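Local coordinates for protein Co-type Nitrile Hydratase beta subunit (Pseudomonas putida, PDB 3QYH) that probably serves as the beta subunit of a cobalt-dependent nitrile hydratase, which hydrates nitriles to the corresponding amides, at residues G134-V139 with V158-I163. Sequence-based numbering, arbitrary orientation.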
loop_
_atom_site.group_PDB
_atom_site.type_symbol
_atom_site.label_atom_id
_atom_site.label_comp_id
_atom_site.label_asym_id
_atom_site.label_seq_id
_atom_site.Cartn_x
_atom_site.Cartn_y
_atom_site.Cartn_z
ATOM N N GLY B 134 -19.699 -11.150 -11.788
ATOM C CA GLY B 134 -20.724 -10.820 -12.765
ATOM C C GLY B 134 -21.898 -10.027 -12.185
ATOM O O GLY B 134 -22.611 -9.334 -12.918
ATOM N N ASP B 135 -22.116 -10.111 -10.880
ATOM C CA ASP B 135 -23.226 -9.373 -10.270
ATOM C C ASP B 135 -23.006 -7.861 -10.373
ATOM O O ASP B 135 -21.880 -7.375 -10.214
ATOM C CB ASP B 135 -23.374 -9.748 -8.800
ATOM C CG ASP B 135 -24.209 -10.982 -8.596
ATOM O OD1 ASP B 135 -24.820 -11.444 -9.573
ATOM O OD2 ASP B 135 -24.257 -11.494 -7.459
ATOM N N LYS B 136 -24.069 -7.118 -10.650
ATOM C CA LYS B 136 -24.000 -5.658 -10.597
ATOM C C LYS B 136 -24.306 -5.264 -9.169
ATOM O O LYS B 136 -25.264 -5.746 -8.584
ATOM C CB LYS B 136 -25.019 -5.007 -11.538
ATOM C CG LYS B 136 -24.880 -5.413 -13.005
ATOM C CD LYS B 136 -23.557 -4.949 -13.616
ATOM C CE LYS B 136 -23.499 -3.445 -13.770
ATOM N NZ LYS B 136 -24.510 -2.936 -14.748
ATOM N N VAL B 137 -23.472 -4.404 -8.597
ATOM C CA VAL B 137 -23.670 -3.970 -7.225
ATOM C C VAL B 137 -23.580 -2.455 -7.125
ATOM O O VAL B 137 -22.951 -1.809 -7.954
ATOM C CB VAL B 137 -22.626 -4.593 -6.259
ATOM C CG1 VAL B 137 -22.832 -6.121 -6.118
ATOM C CG2 VAL B 137 -21.216 -4.280 -6.724
ATOM N N ARG B 138 -24.236 -1.889 -6.116
ATOM C CA ARG B 138 -24.082 -0.472 -5.826
ATOM C C ARG B 138 -23.435 -0.311 -4.457
ATOM O O ARG B 138 -23.774 -1.017 -3.511
ATOM C CB ARG B 138 -25.435 0.259 -5.872
ATOM C CG ARG B 138 -25.312 1.786 -5.839
ATOM C CD ARG B 138 -26.675 2.476 -5.720
ATOM N NE ARG B 138 -27.558 2.153 -6.838
ATOM C CZ ARG B 138 -27.589 2.820 -7.986
ATOM N NH1 ARG B 138 -26.776 3.850 -8.181
ATOM N NH2 ARG B 138 -28.429 2.449 -8.942
ATOM N N VAL B 139 -22.490 0.611 -4.360
ATOM C CA VAL B 139 -21.826 0.895 -3.094
ATOM C C VAL B 139 -22.763 1.732 -2.237
ATOM O O VAL B 139 -23.288 2.749 -2.699
ATOM C CB VAL B 139 -20.513 1.671 -3.304
ATOM C CG1 VAL B 139 -19.841 1.974 -1.955
ATOM C CG2 VAL B 139 -19.584 0.861 -4.231
ATOM N N VAL B 158 -22.378 2.355 -9.181
ATOM C CA VAL B 158 -22.712 0.979 -9.563
ATOM C C VAL B 158 -21.538 0.355 -10.290
ATOM O O VAL B 158 -20.996 0.933 -11.233
ATOM C CB VAL B 158 -23.963 0.932 -10.498
ATOM C CG1 VAL B 158 -24.082 -0.421 -11.197
ATOM C CG2 VAL B 158 -25.240 1.282 -9.715
ATOM N N GLY B 159 -21.151 -0.841 -9.863
ATOM C CA GLY B 159 -20.062 -1.537 -10.535
ATOM C C GLY B 159 -20.339 -3.027 -10.675
ATOM O O GLY B 159 -21.389 -3.521 -10.255
ATOM N N THR B 160 -19.376 -3.747 -11.248
ATOM C CA THR B 160 -19.515 -5.188 -11.486
ATOM C C THR B 160 -18.509 -5.975 -10.632
ATOM O O THR B 160 -17.309 -5.698 -10.666
ATOM C CB THR B 160 -19.277 -5.507 -12.973
ATOM O OG1 THR B 160 -20.100 -4.655 -13.792
ATOM C CG2 THR B 160 -19.555 -7.005 -13.289
ATOM N N VAL B 161 -18.995 -6.928 -9.849
ATOM C CA VAL B 161 -18.101 -7.809 -9.104
ATOM C C VAL B 161 -17.266 -8.594 -10.116
ATOM O O VAL B 161 -17.810 -9.260 -10.996
ATOM C CB VAL B 161 -18.881 -8.770 -8.195
ATOM C CG1 VAL B 161 -17.916 -9.748 -7.476
ATOM C CG2 VAL B 161 -19.719 -7.988 -7.172
ATOM N N VAL B 162 -15.944 -8.487 -10.029
ATOM C CA VAL B 162 -15.080 -9.214 -10.966
ATOM C C VAL B 162 -14.197 -10.272 -10.274
ATOM O O VAL B 162 -13.705 -11.191 -10.932
ATOM C CB VAL B 162 -14.199 -8.279 -11.822
ATOM C CG1 VAL B 162 -15.051 -7.498 -12.826
ATOM C CG2 VAL B 162 -13.374 -7.309 -10.942
ATOM N N ILE B 163 -14.008 -10.146 -8.963
ATOM C CA ILE B 163 -13.298 -11.166 -8.188
ATOM C C ILE B 163 -13.897 -11.283 -6.803
ATOM O O ILE B 163 -14.154 -10.267 -6.145
ATOM C CB ILE B 163 -11.796 -10.819 -7.968
ATOM C CG1 ILE B 163 -11.093 -10.495 -9.277
ATOM C CG2 ILE B 163 -11.084 -11.952 -7.203
ATOM C CD1 ILE B 163 -9.662 -9.992 -9.099
#
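In the conformer modelled here, one of two for this side chain, the guanidinium of Arg138 carries Val158 on one face, with methyl CG2 over the centre of the plane. A chi1 of -169° and a bend at chi3 bring the flat group over that methyl, while NH1 is tied by a hydrogen bond to the carbonyl of Gly156. Val158's other methyl, CG1, lies near Lys136 CE; the folded lysine chain runs beside Thr160, CD standing 3.5 Å from Thr160 OG1. On the Val137 side of the sheet, Val137 CG1 meets Val161 CG2 at 3.8 Å, both residues buried. Between the two faces, the backbones of Val137 and Gly159 form an antiparallel hydrogen-bonded pair, Val137 N giving to Gly159 O at 2.8 Å and Gly159 N returning to Val137 O. The pairing runs on into the residues before strand 136-139: Val161 N bonds Asp135 O, and Gly134 N donates to Val161 O at 2.8 Å, with an N-H...O angle of 174°. Two neighbouring strands of the SH3-like C-terminal part are joined this way; strand 216-218 continues the sheet beyond 136-139. Chemically, main-chain bonds fix the register, Val137 and Val161 add a buried apolar contact, and charged residues lay their chains against Val158 and Thr160.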